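Local coordinates for protein enterotoxin-like toxin X (Staphylococcus aureus, PDB 5U75) that inhibits phagocytosis and killing by human neutrophils, binding their surface glycoproteins in a sialic acid-dependent manner, at residues His97-Ala102 and Gly117-Asn122. Numbering follows the deposited sequence.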
ATOM      1  N   HIS A  97      -5.499   1.463  -2.694  1.00 14.20           N
ATOM      2  CA  HIS A  97      -6.126   0.524  -1.791  1.00 13.91           C
ATOM      3  C   HIS A  97      -5.320  -0.740  -1.596  1.00 13.68           C
ATOM      4  O   HIS A  97      -5.019  -1.129  -0.470  1.00 13.24           O
ATOM      5  CB  HIS A  97      -7.542   0.122  -2.235  1.00 14.49           C
ATOM      6  CG  HIS A  97      -8.194  -0.787  -1.258  1.00 15.28           C
ATOM      7  ND1 HIS A  97      -8.841  -0.316  -0.139  1.00 15.91           N
ATOM      8  CD2 HIS A  97      -8.174  -2.135  -1.147  1.00 15.75           C
ATOM      9  CE1 HIS A  97      -9.245  -1.338   0.592  1.00 16.68           C
ATOM     10  NE2 HIS A  97      -8.841  -2.454   0.007  1.00 16.87           N
ATOM     11  N   ILE A  98      -4.992  -1.382  -2.711  1.00 13.37           N
ATOM     12  CA  ILE A  98      -4.302  -2.672  -2.668  1.00 13.58           C
ATOM     13  C   ILE A  98      -2.911  -2.527  -2.044  1.00 13.59           C
ATOM     14  O   ILE A  98      -2.497  -3.359  -1.235  1.00 13.53           O
ATOM     15  CB  ILE A  98      -4.220  -3.302  -4.081  1.00 13.91           C
ATOM     16  CG1 ILE A  98      -5.643  -3.605  -4.587  1.00 14.29           C
ATOM     17  CG2 ILE A  98      -3.350  -4.555  -4.069  1.00 14.31           C
ATOM     18  CD1 ILE A  98      -5.721  -3.966  -6.054  1.00 13.89           C
ATOM     19  N   ILE A  99      -2.210  -1.451  -2.398  1.00 13.65           N
ATOM     20  CA  ILE A  99      -0.909  -1.185  -1.810  1.00 13.63           C
ATOM     21  C   ILE A  99      -1.006  -1.021  -0.299  1.00 13.41           C
ATOM     22  O   ILE A  99      -0.237  -1.650   0.428  1.00 14.02           O
ATOM     23  CB  ILE A  99      -0.222   0.029  -2.453  1.00 13.59           C
ATOM     24  CG1 ILE A  99       0.217  -0.343  -3.867  1.00 13.44           C
ATOM     25  CG2 ILE A  99       0.984   0.486  -1.626  1.00 13.96           C
ATOM     26  CD1 ILE A  99       0.575   0.850  -4.727  1.00 13.58           C
ATOM     27  N   ARG A 100      -1.928  -0.200   0.183  1.00 13.37           N
ATOM     28  CA  ARG A 100      -2.028   0.001   1.639  1.00 14.18           C
ATOM     29  C   ARG A 100      -2.483  -1.262   2.353  1.00 14.40           C
ATOM     30  O   ARG A 100      -2.018  -1.543   3.461  1.00 14.19           O
ATOM     31  CB  ARG A 100      -2.902   1.203   1.985  1.00 14.14           C
ATOM     32  CG  ARG A 100      -2.396   2.488   1.389  1.00 14.58           C
ATOM     33  CD  ARG A 100      -2.840   3.715   2.161  1.00 14.28           C
ATOM     34  NE  ARG A 100      -2.861   4.887   1.319  1.00 14.48           N
ATOM     35  CZ  ARG A 100      -2.960   6.150   1.729  1.00 15.13           C
ATOM     36  NH1 ARG A 100      -2.979   6.458   3.020  1.00 14.49           N
ATOM     37  NH2 ARG A 100      -3.014   7.116   0.825  1.00 15.71           N
ATOM     38  N   PHE A 101      -3.348  -2.064   1.710  1.00 14.09           N
ATOM     39  CA  PHE A 101      -3.697  -3.382   2.238  1.00 14.57           C
ATOM     40  C   PHE A 101      -2.456  -4.257   2.501  1.00 14.22           C
ATOM     41  O   PHE A 101      -2.325  -4.869   3.569  1.00 15.57           O
ATOM     42  CB  PHE A 101      -4.662  -4.096   1.275  1.00 15.00           C
ATOM     43  CG  PHE A 101      -5.111  -5.437   1.755  1.00 15.77           C
ATOM     44  CD1 PHE A 101      -4.349  -6.580   1.504  1.00 15.73           C
ATOM     45  CD2 PHE A 101      -6.315  -5.576   2.452  1.00 16.60           C
ATOM     46  CE1 PHE A 101      -4.772  -7.835   1.938  1.00 17.37           C
ATOM     47  CE2 PHE A 101      -6.741  -6.827   2.878  1.00 17.14           C
ATOM     48  CZ  PHE A 101      -5.976  -7.956   2.623  1.00 17.43           C
ATOM     49  N   ALA A 102      -1.530  -4.269   1.540  1.00 14.25           N
ATOM     50  CA  ALA A 102      -0.256  -4.989   1.685  1.00 14.52           C
ATOM     51  C   ALA A 102       0.588  -4.462   2.855  1.00 14.43           C
ATOM     52  O   ALA A 102       1.215  -5.243   3.586  1.00 15.71           O
ATOM     53  CB  ALA A 102       0.521  -4.931   0.394  1.00 14.33           C
ATOM     54  N   GLY A 117       5.112   9.573   6.598  1.00 18.87           N
ATOM     55  CA  GLY A 117       5.996   9.240   5.503  1.00 17.97           C
ATOM     56  C   GLY A 117       5.188   8.811   4.289  1.00 17.20           C
ATOM     57  O   GLY A 117       3.976   8.554   4.361  1.00 17.45           O
ATOM     58  N   ASN A 118       5.875   8.733   3.174  1.00 17.45           N
ATOM     59  CA  ASN A 118       5.228   8.456   1.908  1.00 17.34           C
ATOM     60  C   ASN A 118       5.479   7.065   1.405  1.00 17.58           C
ATOM     61  O   ASN A 118       6.579   6.524   1.539  1.00 16.55           O
ATOM     62  CB  ASN A 118       5.696   9.417   0.846  1.00 17.93           C
ATOM     63  CG  ASN A 118       5.356  10.851   1.175  1.00 19.07           C
ATOM     64  OD1 ASN A 118       4.372  11.126   1.870  1.00 19.87           O
ATOM     65  ND2 ASN A 118       6.192  11.767   0.706  1.00 20.19           N
ATOM     66  N   ILE A 119       4.442   6.525   0.770  1.00 16.70           N
ATOM     67  CA  ILE A 119       4.544   5.341  -0.074  1.00 16.25           C
ATOM     68  C   ILE A 119       4.544   5.864  -1.514  1.00 16.66           C
ATOM     69  O   ILE A 119       3.676   6.659  -1.885  1.00 18.22           O
ATOM     70  CB  ILE A 119       3.349   4.404   0.170  1.00 15.60           C
ATOM     71  CG1 ILE A 119       3.254   4.015   1.643  1.00 16.08           C
ATOM     72  CG2 ILE A 119       3.453   3.156  -0.704  1.00 15.56           C
ATOM     73  CD1 ILE A 119       1.889   3.479   2.044  1.00 17.35           C
ATOM     74  N   VAL A 120       5.511   5.448  -2.337  1.00 15.98           N
ATOM     75  CA  VAL A 120       5.641   5.979  -3.681  1.00 15.36           C
ATOM     76  C   VAL A 120       5.532   4.883  -4.735  1.00 15.02           C
ATOM     77  O   VAL A 120       6.312   3.948  -4.734  1.00 14.85           O
ATOM     78  CB  VAL A 120       6.969   6.755  -3.861  1.00 15.06           C
ATOM     79  CG1 VAL A 120       7.058   7.352  -5.263  1.00 15.39           C
ATOM     80  CG2 VAL A 120       7.084   7.839  -2.781  1.00 15.90           C
ATOM     81  N   ILE A 121       4.580   5.036  -5.653  1.00 15.05           N
ATOM     82  CA  ILE A 121       4.457   4.169  -6.802  1.00 14.95           C
ATOM     83  C   ILE A 121       5.399   4.739  -7.862  1.00 15.45           C
ATOM     84  O   ILE A 121       5.199   5.875  -8.307  1.00 15.34           O
ATOM     85  CB  ILE A 121       3.005   4.135  -7.348  1.00 16.00           C
ATOM     86  CG1 ILE A 121       1.995   3.784  -6.243  1.00 16.43           C
ATOM     87  CG2 ILE A 121       2.905   3.144  -8.496  1.00 16.07           C
ATOM     88  CD1 ILE A 121       0.540   3.954  -6.648  1.00 16.79           C
ATOM     89  N   ASN A 122       6.434   3.979  -8.238  1.00 14.74           N
ATOM     90  CA  ASN A 122       7.394   4.391  -9.250  1.00 15.08           C
ATOM     91  C   ASN A 122       7.069   3.734 -10.564  1.00 15.60           C
ATOM     92  O   ASN A 122       6.836   2.518 -10.605  1.00 15.15           O
ATOM     93  CB  ASN A 122       8.804   3.979  -8.822  1.00 15.31           C
ATOM     94  CG  ASN A 122       9.196   4.629  -7.514  1.00 15.51           C
ATOM     95  OD1 ASN A 122       9.258   5.855  -7.431  1.00 15.80           O
ATOM     96  ND2 ASN A 122       9.369   3.833  -6.477  1.00 14.91           N
TER
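Ile-99 reaches the strand with both of its branches. With CG1 beside the backbone N (chi1 -71°), the CG2 methyl stands anti to that N and meets CG2 of Ile-119 at 3.8 Å, the two chains running antiparallel alongside each other, methyl against methyl. The longer branch runs on to a second isoleucine: CD1 of Ile-99 lies 3.6 Å from CG1 of Ile-121 and 3.7 Å from CD1 of Ile-121. Branched, wholly apolar chains suit all three buried sites, since each can spread two arms over its neighbours. Ile-119 and Ile-121 share one face of the strand, whereas Val-120 between them points away from the helix. Here helix 92-104 packs on the mixed sheet of the beta-grasp domain; the axes of the two short segments come within 10.6 Å, their N-to-C directions 128° apart. Val-154 of the adjoining strand 151-160 touches both Ile-99 and Ile-119, and Ile-83 of strand 75-86 also packs on Ile-99, extending the apolar layer across the sheet. Arg-100 adds a looser contact, its CG 4.4 Å from CD1 of Ile-119. Its aliphatic stem can border this oily layer while the guanidinium finds polar partners: NE forms a salt bridge with Asp-96, and NH1 hydrogen-bonds to Tyr-109 OH and to the carbonyl O of Lys-135, a residue of the glycan pocket.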